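Local coordinates for protein exodeoxyribonuclease III (Neisseria meningitidis, PDB 2JC4) that probably acts as a magnesium- or manganese-dependent DNA repair nuclease of the AP/ExoA family, removing nucleotides from the 3' ends of double-stranded DNA, at residues V104-G109 and A125-F130; K118-W123 and F147-A152; K165-S170 and L212-D217; Q174-L179 and L184-R189. All coordinates share one frame; numbering follows the deposited sequence. Where two conformers were deposited one is given.

Contact 1 of 4, residues V104-G109 and A125-F130; sequences VYCVNG and AALTEF. With ACT (acetate ion), chain F.
Val104 and Leu127 meet through methyl groups alone: CG1 of the valine lies 3.7 Å from CD1 of the leucine and 4.1 Å from its CD2, so a single branch touches both ends of the leucine fork. Leu127 points its CG opposite the backbone N (chi1 177°), which carries the fork off the helix toward the strand. A looser touch follows two residues on, where Cys106 SG lies 4.4 Å from Leu127 CD2. All three residues are buried, and the nearest CA atoms, those of Val104 and Leu127, stay 9.0 Å apart, a gap spanned by side chains. This is the first half of a beta-alpha-beta unit, in which strand 99-105 leads into helix 115-135 and the chain returns in strand 141-144, parallel to the first, within the DNase I-like fold. Further out, the same end of the strand enters the predicted active site. Backbone bonds from Val104 to Leu144 and Asp146 hold the valine in the sheet, while Tyr105, predicted to belong to the active site, touches Glu34 and Asp146. Cys106 also packs on Trp123 and Phe124 of the helix. Beyond the strand, Asn108 ND2 donates to O of an acetate ion at 3.1 Å with an N-H...O angle of 151°, and its OD1 accepts from the backbone N of Glu110.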
loop_
_atom_site.group_PDB
_atom_site.type_symbol
_atom_site.label_atom_id
_atom_site.label_comp_id
_atom_site.label_asym_id
_atom_site.label_seq_id
_atom_site.Cartn_x
_atom_site.Cartn_y
_atom_site.Cartn_z
ATOM N N VAL A 104 2.483 3.734 -2.316
ATOM C CA VAL A 104 3.842 3.274 -2.115
ATOM C C VAL A 104 3.941 1.744 -2.156
ATOM O O VAL A 104 3.105 1.030 -1.603
ATOM C CB VAL A 104 4.411 3.810 -0.748
ATOM C CG1 VAL A 104 4.730 5.292 -0.847
ATOM C CG2 VAL A 104 3.445 3.502 0.498
ATOM N N TYR A 105 4.972 1.262 -2.821
ATOM C CA TYR A 105 5.410 -0.103 -2.646
ATOM C C TYR A 105 6.787 0.020 -1.970
ATOM O O TYR A 105 7.802 0.255 -2.650
ATOM C CB TYR A 105 5.498 -0.864 -4.001
ATOM C CG TYR A 105 6.192 -2.179 -3.777
ATOM C CD1 TYR A 105 5.772 -3.014 -2.737
ATOM C CD2 TYR A 105 7.322 -2.561 -4.536
ATOM C CE1 TYR A 105 6.436 -4.235 -2.469
ATOM C CE2 TYR A 105 7.979 -3.796 -4.278
ATOM C CZ TYR A 105 7.534 -4.594 -3.227
ATOM O OH TYR A 105 8.176 -5.778 -2.897
ATOM N N CYS A 106 6.817 -0.054 -0.629
ATOM C CA CYS A 106 8.016 0.297 0.125
ATOM C C CYS A 106 9.027 -0.827 0.044
ATOM O O CYS A 106 8.663 -2.013 -0.131
ATOM C CB CYS A 106 7.709 0.563 1.602
ATOM S SG CYS A 106 6.582 1.970 1.844
ATOM N N VAL A 107 10.283 -0.458 0.224
ATOM C CA VAL A 107 11.380 -1.433 0.194
ATOM C C VAL A 107 11.171 -2.565 1.210
ATOM O O VAL A 107 11.004 -2.321 2.409
ATOM C CB VAL A 107 12.757 -0.755 0.422
ATOM C CG1 VAL A 107 13.889 -1.762 0.241
ATOM C CG2 VAL A 107 12.924 0.427 -0.541
ATOM N N ASN A 108 11.228 -3.804 0.729
ATOM C CA ASN A 108 11.151 -4.956 1.600
ATOM C C ASN A 108 12.275 -4.946 2.640
ATOM O O ASN A 108 12.005 -4.979 3.849
ATOM C CB ASN A 108 11.132 -6.260 0.781
ATOM C CG ASN A 108 11.021 -7.513 1.675
ATOM O OD1 ASN A 108 11.930 -7.813 2.459
ATOM N ND2 ASN A 108 9.893 -8.204 1.585
ATOM N N GLY A 109 13.529 -4.902 2.171
ATOM C CA GLY A 109 14.676 -4.801 3.073
ATOM C C GLY A 109 15.433 -6.106 3.198
ATOM O O GLY A 109 16.609 -6.082 3.516
ATOM N N ALA A 125 13.590 7.565 4.458
ATOM C CA ALA A 125 13.964 8.942 4.787
ATOM C C ALA A 125 13.491 9.834 3.653
ATOM O O ALA A 125 12.959 10.936 3.884
ATOM C CB ALA A 125 15.478 9.061 4.931
ATOM N N ALA A 126 13.712 9.375 2.422
ATOM C CA ALA A 126 13.297 10.156 1.247
ATOM C C ALA A 126 11.762 10.237 1.165
ATOM O O ALA A 126 11.195 11.269 0.806
ATOM C CB ALA A 126 13.889 9.587 -0.039
ATOM N N LEU A 127 11.085 9.149 1.498
ATOM C CA LEU A 127 9.632 9.178 1.479
ATOM C C LEU A 127 9.087 10.188 2.494
ATOM O O LEU A 127 8.165 10.934 2.197
ATOM C CB LEU A 127 9.078 7.777 1.786
ATOM C CG LEU A 127 7.558 7.678 1.866
ATOM C CD1 LEU A 127 6.920 8.001 0.471
ATOM C CD2 LEU A 127 7.136 6.312 2.355
ATOM N N THR A 128 9.642 10.169 3.698
ATOM C CA THR A 128 9.201 11.068 4.773
ATOM C C THR A 128 9.255 12.535 4.310
ATOM O O THR A 128 8.325 13.322 4.543
ATOM C CB THR A 128 10.067 10.840 6.045
ATOM O OG1 THR A 128 10.034 9.444 6.359
ATOM C CG2 THR A 128 9.472 11.567 7.220
ATOM N N GLU A 129 10.336 12.876 3.630
ATOM C CA GLU A 129 10.542 14.245 3.129
ATOM C C GLU A 129 9.470 14.620 2.092
ATOM O O GLU A 129 8.884 15.705 2.114
ATOM C CB GLU A 129 11.960 14.353 2.538
ATOM C CG GLU A 129 12.633 15.645 2.869
ATOM C CD GLU A 129 13.927 15.819 2.094
ATOM O OE1 GLU A 129 13.897 16.496 1.039
ATOM O OE2 GLU A 129 14.944 15.243 2.525
ATOM N N PHE A 130 9.195 13.717 1.180
ATOM C CA PHE A 130 8.209 13.992 0.146
ATOM C C PHE A 130 6.827 14.147 0.761
ATOM O O PHE A 130 6.096 15.102 0.442
ATOM C CB PHE A 130 8.188 12.832 -0.842
ATOM C CG PHE A 130 7.091 12.913 -1.863
ATOM C CD1 PHE A 130 7.052 13.965 -2.785
ATOM C CD2 PHE A 130 6.141 11.902 -1.951
ATOM C CE1 PHE A 130 6.061 14.036 -3.761
ATOM C CE2 PHE A 130 5.118 11.969 -2.932
ATOM C CZ PHE A 130 5.105 13.019 -3.853
HETATM C C ACT F . 7.310 -10.383 2.517
HETATM O O ACT F . 8.423 -10.493 3.071
HETATM O OXT ACT F . 7.183 -10.860 1.359
HETATM C CH3 ACT F . 6.229 -9.688 3.263
#

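Contact 2 of 4, residues K118-W123 and F147-A152; sequences KYKEQW and FNIAPA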
loop_
_atom_site.group_PDB
_atom_site.type_symbol
_atom_site.label_atom_id
_atom_site.label_comp_id
_atom_site.label_asym_id
_atom_site.label_seq_id
_atom_site.Cartn_x
_atom_site.Cartn_y
_atom_site.Cartn_z
ATOM N N LYS A 118 19.897 -1.101 4.175
ATOM C CA LYS A 118 20.399 0.277 4.127
ATOM C C LYS A 118 19.607 1.065 3.075
ATOM O O LYS A 118 19.280 2.238 3.299
ATOM C CB LYS A 118 21.921 0.362 3.822
ATOM C CG LYS A 118 22.805 -0.291 4.903
ATOM C CD LYS A 118 23.788 0.702 5.509
ATOM C CE LYS A 118 24.353 0.204 6.842
ATOM N NZ LYS A 118 25.464 -0.784 6.628
ATOM N N TYR A 119 19.340 0.422 1.934
ATOM C CA TYR A 119 18.453 0.993 0.906
ATOM C C TYR A 119 17.119 1.329 1.549
ATOM O O TYR A 119 16.651 2.450 1.420
ATOM C CB TYR A 119 18.308 0.065 -0.297
ATOM C CG TYR A 119 17.259 0.424 -1.348
ATOM C CD1 TYR A 119 17.119 1.740 -1.841
ATOM C CD2 TYR A 119 16.433 -0.574 -1.880
ATOM C CE1 TYR A 119 16.132 2.043 -2.828
ATOM C CE2 TYR A 119 15.476 -0.291 -2.844
ATOM C CZ TYR A 119 15.323 1.030 -3.301
ATOM O OH TYR A 119 14.383 1.279 -4.266
ATOM N N LYS A 120 16.524 0.382 2.276
ATOM C CA LYS A 120 15.243 0.628 2.939
ATOM C C LYS A 120 15.288 1.893 3.802
ATOM O O LYS A 120 14.362 2.709 3.760
ATOM C CB LYS A 120 14.799 -0.570 3.804
ATOM C CG LYS A 120 13.346 -0.492 4.278
ATOM C CD LYS A 120 12.928 -1.780 5.037
ATOM C CE LYS A 120 11.401 -1.823 5.310
ATOM N NZ LYS A 120 10.927 -3.173 5.757
ATOM N N GLU A 121 16.349 2.035 4.612
ATOM C CA GLU A 121 16.495 3.201 5.497
ATOM C C GLU A 121 16.524 4.491 4.695
ATOM O O GLU A 121 15.834 5.438 5.026
ATOM C CB GLU A 121 17.767 3.071 6.351
ATOM C CG GLU A 121 18.035 4.238 7.319
ATOM C CD GLU A 121 19.346 4.062 8.080
ATOM O OE1 GLU A 121 20.175 3.208 7.719
ATOM O OE2 GLU A 121 19.530 4.783 9.065
ATOM N N GLN A 122 17.335 4.532 3.636
ATOM C CA GLN A 122 17.513 5.793 2.894
ATOM C C GLN A 122 16.218 6.127 2.143
ATOM O O GLN A 122 15.863 7.305 1.979
ATOM C CB GLN A 122 18.657 5.646 1.887
ATOM C CG GLN A 122 20.025 5.202 2.501
ATOM C CD GLN A 122 21.063 4.747 1.436
ATOM O OE1 GLN A 122 20.742 4.031 0.469
ATOM N NE2 GLN A 122 22.318 5.162 1.629
ATOM N N TRP A 123 15.559 5.087 1.647
ATOM C CA TRP A 123 14.334 5.211 0.864
ATOM C C TRP A 123 13.208 5.756 1.781
ATOM O O TRP A 123 12.480 6.687 1.423
ATOM C CB TRP A 123 13.982 3.850 0.221
ATOM C CG TRP A 123 12.828 3.920 -0.721
ATOM C CD1 TRP A 123 12.873 4.117 -2.085
ATOM C CD2 TRP A 123 11.458 3.834 -0.373
ATOM N NE1 TRP A 123 11.593 4.134 -2.601
ATOM C CE2 TRP A 123 10.710 3.991 -1.561
ATOM C CE3 TRP A 123 10.779 3.678 0.834
ATOM C CZ2 TRP A 123 9.323 3.977 -1.572
ATOM C CZ3 TRP A 123 9.389 3.654 0.811
ATOM C CH2 TRP A 123 8.688 3.791 -0.381
ATOM N N PHE A 147 3.817 -1.240 3.146
ATOM C CA PHE A 147 4.886 -0.555 3.839
ATOM C C PHE A 147 5.971 -1.552 4.222
ATOM O O PHE A 147 7.060 -1.131 4.538
ATOM C CB PHE A 147 4.383 0.187 5.098
ATOM C CG PHE A 147 3.564 1.394 4.788
ATOM C CD1 PHE A 147 2.223 1.239 4.404
ATOM C CD2 PHE A 147 4.118 2.691 4.874
ATOM C CE1 PHE A 147 1.437 2.339 4.070
ATOM C CE2 PHE A 147 3.321 3.808 4.558
ATOM C CZ PHE A 147 1.968 3.618 4.169
ATOM N N ASN A 148 5.683 -2.858 4.142
ATOM C CA ASN A 148 6.673 -3.869 4.539
ATOM C C ASN A 148 7.194 -3.629 5.948
ATOM O O ASN A 148 8.316 -3.967 6.269
ATOM C CB ASN A 148 7.837 -3.917 3.530
ATOM C CG ASN A 148 7.588 -4.910 2.420
ATOM O OD1 ASN A 148 7.295 -6.103 2.686
ATOM N ND2 ASN A 148 7.686 -4.451 1.177
ATOM N N ILE A 149 6.326 -3.052 6.783
ATOM C CA ILE A 149 6.607 -2.829 8.196
ATOM C C ILE A 149 5.309 -3.115 8.957
ATOM O O ILE A 149 4.200 -2.607 8.608
ATOM C CB ILE A 149 7.108 -1.387 8.513
ATOM C CG1 ILE A 149 8.448 -1.077 7.815
ATOM C CG2 ILE A 149 7.207 -1.174 10.095
ATOM C CD1 ILE A 149 8.812 0.409 7.914
ATOM N N ALA A 150 5.478 -3.920 10.007
ATOM C CA ALA A 150 4.428 -4.308 10.933
ATOM C C ALA A 150 4.581 -3.429 12.181
ATOM O O ALA A 150 5.539 -3.576 12.940
ATOM C CB ALA A 150 4.586 -5.783 11.277
ATOM N N PRO A 151 3.673 -2.465 12.364
ATOM C CA PRO A 151 3.915 -1.410 13.360
ATOM C C PRO A 151 4.146 -1.822 14.819
ATOM O O PRO A 151 4.912 -1.140 15.505
ATOM C CB PRO A 151 2.661 -0.535 13.245
ATOM C CG PRO A 151 2.264 -0.674 11.791
ATOM C CD PRO A 151 2.442 -2.201 11.600
ATOM N N ALA A 152 3.491 -2.883 15.296
ATOM C CA ALA A 152 3.669 -3.326 16.710
ATOM C C ALA A 152 3.558 -4.839 16.776
ATOM O O ALA A 152 3.249 -5.477 15.756
ATOM C CB ALA A 152 2.634 -2.651 17.594
#
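The ammonium group of Lys120 is gripped by several oxygens at once. Across the contact NZ donates to the backbone O of Asn148 at 2.8 Å, and the same nitrogen bonds to Asn108 O and forms a salt bridge with Glu172 OE2. The donor sits above the carbonyl plane, 40° out of it, and therefore off the lone pairs; that same oxygen also accepts from His167 ND1. The lysine reaches this place fully stretched, CG opposite the backbone N (chi1 -168°) and every later torsion close to 180°, so that the buried chain runs straight from helix 115-135 to the loop. Its last carbon travels with apolar company: CE lies 3.9 Å from Ile149 CG1, and NZ is 3.8 Å from that same methylene, the two side chains crossing at a slant. NZ also comes within 3.9 Å of CB of Asn148, whose side-chain ND2 is hydrogen-bonded to Cys106 O. The loop 147-152 follows strand 141-144 and carries a predicted active-site residue of the DNase I-like fold: Asn148 is predicted to bind magnesium and to stabilise the transition state. Asn148 has positive phi (54°); Lys120 and His167 both bond to its carbonyl, which probably helps to hold that backbone shape, while Asp146 OD1 takes its N-H. Lys120 is thus a second-shell residue, and the salt bridge to Glu172 would offset the buried positive charge, which probably helps keep the lysine protonated and the asparagine backbone fixed.

Contact 3 of 4, residues K165-S170 and L212-D217; sequences KIHCSS and LGLRID. With ACT (acetate ion), chain F.
Beside the predicted active site of this DNase I-like fold, the long loop before helix 170-180 is laid against the loop that leads into strand 217-221. His167 and Leu214 carry the contact. The imidazole takes Leu214 CD1 obliquely, 3.7 Å from His167 CD2, and the same methyl stands 3.9 Å from His167 CB; the two side chains cross at about a right angle. The other leucine branch, Leu214 CD2, packs on Cys168 SG at 4.1 Å in the one of two cysteine conformers given, so the fork is shared between neighbouring residues of one type II turn, Lys165 to Cys168, closed by the bond from Cys168 N to Lys165 O. Cys168 is in turn tied to Cys156 by a disulfide. On the histidine, Ile166 CG1 lies 4.2 Å above the ring plane, over its centre. Both ring nitrogens are occupied: with ND1 already engaged by the 147-152 loop, NE2 faces a bound acetate. Ile216 adds a looser touch, its CG2 4.5 Å from His167 CB. The acetate probably comes from the crystallisation liquor, but it joins the two segments, for its CH3 rests 3.5 Å from Ile216 CD1 and its O, at the ring edge, accepts from His167 NE2 at 2.7 Å with an N-H...O angle of 152°.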
loop_
_atom_site.group_PDB
_atom_site.type_symbol
_atom_site.label_atom_id
_atom_site.label_comp_id
_atom_site.label_asym_id
_atom_site.label_seq_id
_atom_site.Cartn_x
_atom_site.Cartn_y
_atom_site.Cartn_z
ATOM N N LYS A 165 13.538 -9.056 13.635
ATOM C CA LYS A 165 13.669 -9.612 12.286
ATOM C C LYS A 165 12.938 -8.711 11.311
ATOM O O LYS A 165 12.133 -7.840 11.730
ATOM C CB LYS A 165 13.088 -11.038 12.225
ATOM C CG LYS A 165 13.626 -11.965 13.326
ATOM C CD LYS A 165 14.933 -12.643 12.960
ATOM C CE LYS A 165 15.107 -13.949 13.770
ATOM N NZ LYS A 165 14.923 -13.663 15.247
ATOM N N ILE A 166 13.232 -8.902 10.024
ATOM C CA ILE A 166 12.693 -8.057 8.949
ATOM C C ILE A 166 11.166 -7.869 9.143
ATOM O O ILE A 166 10.460 -8.781 9.585
ATOM C CB ILE A 166 13.095 -8.620 7.525
ATOM C CG1 ILE A 166 12.942 -7.557 6.399
ATOM C CG2 ILE A 166 12.321 -9.928 7.208
ATOM C CD1 ILE A 166 13.842 -6.261 6.535
ATOM N N HIS A 167 10.687 -6.671 8.837
ATOM C CA HIS A 167 9.292 -6.247 8.988
ATOM C C HIS A 167 8.870 -5.849 10.387
ATOM O O HIS A 167 8.014 -4.981 10.532
ATOM C CB HIS A 167 8.257 -7.247 8.415
ATOM C CG HIS A 167 8.536 -7.679 7.016
ATOM N ND1 HIS A 167 8.810 -6.787 5.997
ATOM C CD2 HIS A 167 8.617 -8.921 6.467
ATOM C CE1 HIS A 167 9.031 -7.459 4.879
ATOM N NE2 HIS A 167 8.911 -8.754 5.133
ATOM N N CYS A 168 9.455 -6.492 11.398
ATOM C CA CYS A 168 9.032 -6.313 12.791
ATOM C C CYS A 168 10.095 -5.729 13.736
ATOM O O CYS A 168 9.934 -5.797 14.966
ATOM C CB CYS A 168 8.575 -7.670 13.344
ATOM S SG CYS A 168 7.292 -8.434 12.344
ATOM N N SER A 169 11.175 -5.185 13.183
ATOM C CA SER A 169 12.255 -4.626 14.015
ATOM C C SER A 169 11.910 -3.266 14.613
ATOM O O SER A 169 11.091 -2.486 14.069
ATOM C CB SER A 169 13.597 -4.537 13.240
ATOM O OG SER A 169 13.565 -3.486 12.276
ATOM N N SER A 170 12.529 -2.985 15.747
ATOM C CA SER A 170 12.389 -1.694 16.425
ATOM C C SER A 170 12.744 -0.518 15.509
ATOM O O SER A 170 12.024 0.509 15.459
ATOM C CB SER A 170 13.220 -1.691 17.718
ATOM O OG SER A 170 14.621 -1.877 17.456
ATOM N N LEU A 212 -1.989 -17.076 10.004
ATOM C CA LEU A 212 -0.679 -16.609 10.480
ATOM C C LEU A 212 -0.066 -15.619 9.475
ATOM O O LEU A 212 0.347 -15.988 8.392
ATOM C CB LEU A 212 0.250 -17.812 10.725
ATOM C CG LEU A 212 -0.243 -18.782 11.849
ATOM C CD1 LEU A 212 0.765 -19.858 12.106
ATOM C CD2 LEU A 212 -0.630 -18.081 13.175
ATOM N N GLY A 213 -0.025 -14.351 9.841
ATOM C CA GLY A 213 0.407 -13.315 8.898
ATOM C C GLY A 213 1.009 -12.076 9.579
ATOM O O GLY A 213 1.249 -12.060 10.802
ATOM N N LEU A 214 1.305 -11.063 8.763
ATOM C CA LEU A 214 1.754 -9.738 9.206
ATOM C C LEU A 214 0.754 -8.660 8.716
ATOM O O LEU A 214 0.167 -8.779 7.634
ATOM C CB LEU A 214 3.148 -9.421 8.675
ATOM C CG LEU A 214 4.242 -10.499 8.868
ATOM C CD1 LEU A 214 5.479 -9.985 8.181
ATOM C CD2 LEU A 214 4.522 -10.749 10.324
ATOM N N ARG A 215 0.552 -7.633 9.531
ATOM C CA ARG A 215 -0.129 -6.418 9.054
ATOM C C ARG A 215 0.905 -5.435 8.544
ATOM O O ARG A 215 1.483 -4.672 9.329
ATOM C CB ARG A 215 -1.005 -5.760 10.140
ATOM C CG ARG A 215 -1.869 -4.609 9.617
ATOM C CD ARG A 215 -2.728 -3.958 10.735
ATOM N NE ARG A 215 -1.891 -3.215 11.685
ATOM C CZ ARG A 215 -1.847 -1.876 11.751
ATOM N NH1 ARG A 215 -2.603 -1.140 10.950
ATOM N NH2 ARG A 215 -1.071 -1.278 12.636
ATOM N N ILE A 216 1.118 -5.438 7.229
ATOM C CA ILE A 216 2.119 -4.561 6.595
ATOM C C ILE A 216 1.565 -3.645 5.526
ATOM O O ILE A 216 2.301 -2.784 5.001
ATOM C CB ILE A 216 3.312 -5.382 6.016
ATOM C CG1 ILE A 216 2.810 -6.451 5.010
ATOM C CG2 ILE A 216 4.135 -6.034 7.211
ATOM C CD1 ILE A 216 3.959 -7.271 4.349
ATOM N N ASP A 217 0.300 -3.848 5.161
ATOM C CA ASP A 217 -0.373 -2.957 4.233
ATOM C C ASP A 217 -1.274 -1.996 4.995
ATOM O O ASP A 217 -2.197 -2.436 5.750
ATOM C CB ASP A 217 -1.192 -3.793 3.240
ATOM C CG ASP A 217 -0.321 -4.764 2.464
ATOM O OD1 ASP A 217 0.208 -4.329 1.436
ATOM O OD2 ASP A 217 -0.228 -5.964 2.843
HETATM C C ACT F . 7.310 -10.383 2.517
HETATM O O ACT F . 8.423 -10.493 3.071
HETATM O OXT ACT F . 7.183 -10.860 1.359
HETATM C CH3 ACT F . 6.229 -9.688 3.263
#

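Contact 4 of 4, residues Q174-L179 and L184-R189; sequences QWFQNL and LTDSLR
Phe176 and Asp186 meet on the inner side of a helix-to-strand connection in the DNase I-like fold, where helix 170-180 turns within a few residues into the short edge strand 185-186 of the second sheet. The buried side of the contact has two touching points. At one, Phe176 CZ lies 3.9 Å from Asp186 OD2 and CE2 4.0 Å from it, an oblique approach in which ring and carboxylate planes stand 78° apart. The phenylalanine gets there by setting CG opposite the backbone N (chi1 -179°), carrying the ring across to the strand; Pro151 and Leu220 also pack on it, and its ring meets that of His218. Asp186 is at the N-cap position before helix 187-191, and the polar partner of its OD2 lies elsewhere: it forms a salt bridge with Arg215 NH2. That partner probably stabilises the negative charge of the carboxylate in its buried setting. At the second point Leu184 leans against the backbone of the helix end. The side chain of Leu179 is looser, coming no closer than 4.9 Å to 184-189 although its carbonyl is touched, and it packs on Phe147, Leu220 and Thr128. The outer face of the helix, by contrast, is open to solvent at Gln174, whose NE2 donates to Asn178 OD1 one turn on at 2.9 Å. Back on the buried side, Leu184 CD1 comes to 3.7 Å from Leu179 O.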
loop_
_atom_site.group_PDB
_atom_site.type_symbol
_atom_site.label_atom_id
_atom_site.label_comp_id
_atom_site.label_asym_id
_atom_site.label_seq_id
_atom_site.Cartn_x
_atom_site.Cartn_y
_atom_site.Cartn_z
ATOM N N GLN A 174 10.358 2.461 14.047
ATOM C CA GLN A 174 10.662 3.895 14.111
ATOM C C GLN A 174 10.459 4.623 12.784
ATOM O O GLN A 174 9.944 5.746 12.784
ATOM C CB GLN A 174 12.063 4.172 14.652
ATOM C CG GLN A 174 12.269 5.694 15.010
ATOM C CD GLN A 174 11.192 6.231 15.968
ATOM O OE1 GLN A 174 11.035 5.756 17.109
ATOM N NE2 GLN A 174 10.454 7.228 15.513
ATOM N N TRP A 175 10.825 3.993 11.666
ATOM C CA TRP A 175 10.573 4.590 10.346
ATOM C C TRP A 175 9.083 4.756 10.087
ATOM O O TRP A 175 8.670 5.788 9.564
ATOM C CB TRP A 175 11.223 3.795 9.207
ATOM C CG TRP A 175 12.697 3.594 9.420
ATOM C CD1 TRP A 175 13.542 4.366 10.187
ATOM C CD2 TRP A 175 13.504 2.540 8.864
ATOM N NE1 TRP A 175 14.816 3.833 10.158
ATOM C CE2 TRP A 175 14.815 2.713 9.355
ATOM C CE3 TRP A 175 13.229 1.445 8.034
ATOM C CZ2 TRP A 175 15.852 1.842 9.024
ATOM C CZ3 TRP A 175 14.265 0.565 7.713
ATOM C CH2 TRP A 175 15.557 0.781 8.203
ATOM N N PHE A 176 8.282 3.784 10.502
ATOM C CA PHE A 176 6.842 3.889 10.378
ATOM C C PHE A 176 6.328 5.025 11.279
ATOM O O PHE A 176 5.484 5.834 10.861
ATOM C CB PHE A 176 6.164 2.544 10.704
ATOM C CG PHE A 176 4.650 2.579 10.570
ATOM C CD1 PHE A 176 4.050 2.522 9.305
ATOM C CD2 PHE A 176 3.838 2.700 11.693
ATOM C CE1 PHE A 176 2.665 2.560 9.173
ATOM C CE2 PHE A 176 2.439 2.736 11.555
ATOM C CZ PHE A 176 1.869 2.647 10.299
ATOM N N GLN A 177 6.862 5.106 12.494
ATOM C CA GLN A 177 6.490 6.189 13.417
ATOM C C GLN A 177 6.843 7.553 12.827
ATOM O O GLN A 177 6.074 8.518 12.994
ATOM C CB GLN A 177 7.094 5.970 14.825
ATOM C CG GLN A 177 6.574 6.948 15.930
ATOM C CD GLN A 177 5.076 6.856 16.137
ATOM O OE1 GLN A 177 4.549 5.767 16.368
ATOM N NE2 GLN A 177 4.377 7.981 16.031
ATOM N N ASN A 178 7.959 7.640 12.102
ATOM C CA ASN A 178 8.332 8.923 11.491
ATOM C C ASN A 178 7.298 9.457 10.499
ATOM O O ASN A 178 7.156 10.669 10.306
ATOM C CB ASN A 178 9.701 8.843 10.831
ATOM C CG ASN A 178 10.812 8.558 11.818
ATOM O OD1 ASN A 178 10.645 8.760 13.009
ATOM N ND2 ASN A 178 11.975 8.107 11.315
ATOM N N LEU A 179 6.585 8.556 9.838
ATOM C CA LEU A 179 5.481 8.938 8.950
ATOM C C LEU A 179 4.258 9.417 9.752
ATOM O O LEU A 179 3.707 10.455 9.471
ATOM C CB LEU A 179 5.116 7.756 8.034
ATOM C CG LEU A 179 6.168 7.333 7.005
ATOM C CD1 LEU A 179 5.750 6.015 6.320
ATOM C CD2 LEU A 179 6.453 8.456 5.951
ATOM N N LEU A 184 -0.142 12.150 10.614
ATOM C CA LEU A 184 -0.954 11.143 9.930
ATOM C C LEU A 184 -1.363 10.106 10.951
ATOM O O LEU A 184 -0.672 9.933 11.943
ATOM C CB LEU A 184 -0.119 10.458 8.846
ATOM C CG LEU A 184 0.231 11.311 7.627
ATOM C CD1 LEU A 184 1.174 10.471 6.790
ATOM C CD2 LEU A 184 -1.053 11.658 6.807
ATOM N N THR A 185 -2.503 9.458 10.701
ATOM C CA THR A 185 -3.134 8.480 11.583
ATOM C C THR A 185 -3.147 7.120 10.879
ATOM O O THR A 185 -3.545 7.039 9.710
ATOM C CB THR A 185 -4.605 8.941 11.866
ATOM O OG1 THR A 185 -4.579 10.073 12.747
ATOM C CG2 THR A 185 -5.431 7.840 12.515
ATOM N N ASP A 186 -2.681 6.065 11.570
ATOM C CA ASP A 186 -2.809 4.674 11.078
ATOM C C ASP A 186 -4.320 4.332 11.085
ATOM O O ASP A 186 -4.859 3.952 12.128
ATOM C CB ASP A 186 -2.003 3.741 12.045
ATOM C CG ASP A 186 -2.064 2.243 11.684
ATOM O OD1 ASP A 186 -2.876 1.836 10.829
ATOM O OD2 ASP A 186 -1.286 1.467 12.310
ATOM N N SER A 187 -4.992 4.444 9.946
ATOM C CA SER A 187 -6.464 4.367 9.935
ATOM C C SER A 187 -7.036 3.091 10.548
ATOM O O SER A 187 -8.000 3.145 11.322
ATOM C CB SER A 187 -7.057 4.603 8.554
ATOM O OG SER A 187 -6.813 3.541 7.657
ATOM N N LEU A 188 -6.456 1.939 10.210
ATOM C CA LEU A 188 -7.003 0.674 10.717
ATOM C C LEU A 188 -7.036 0.675 12.263
ATOM O O LEU A 188 -8.017 0.208 12.872
ATOM C CB LEU A 188 -6.184 -0.507 10.185
ATOM C CG LEU A 188 -6.764 -1.899 10.490
ATOM C CD1 LEU A 188 -6.550 -2.874 9.299
ATOM C CD2 LEU A 188 -6.194 -2.435 11.783
ATOM N N ARG A 189 -5.993 1.215 12.898
ATOM C CA ARG A 189 -5.927 1.215 14.372
ATOM C C ARG A 189 -6.798 2.296 15.023
ATOM O O ARG A 189 -7.167 2.190 16.201
ATOM C CB ARG A 189 -4.478 1.290 14.876
ATOM C CG ARG A 189 -3.666 0.000 14.700
ATOM C CD ARG A 189 -4.280 -1.129 15.494
ATOM N NE ARG A 189 -3.541 -2.384 15.345
ATOM C CZ ARG A 189 -4.074 -3.595 15.481
ATOM N NH1 ARG A 189 -5.385 -3.716 15.711
ATOM N NH2 ARG A 189 -3.316 -4.699 15.327
#

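Overall arrangement
The four contacts gather at one end of the second sheet and the loops beside it. Contacts 1 and 2 share helix 115-135, their segments alternate along the chain, and their centres are about 7 Å apart. Contact 3 opens after contact 2 has closed, and contact 4 is nested inside its loop; the centres of 3 and 4 lie about 14 Å apart. Backbone bonds Ala150 N to His167 O and Phe147 N to Ile216 O join contacts 2 and 3, and a salt bridge joins 3 and 4. Contacts 1 and 2 seat two predicted active-site residues against helix 115-135, and contact 3, which shares the acetate with contact 1, leads into the strand that carries Asp217.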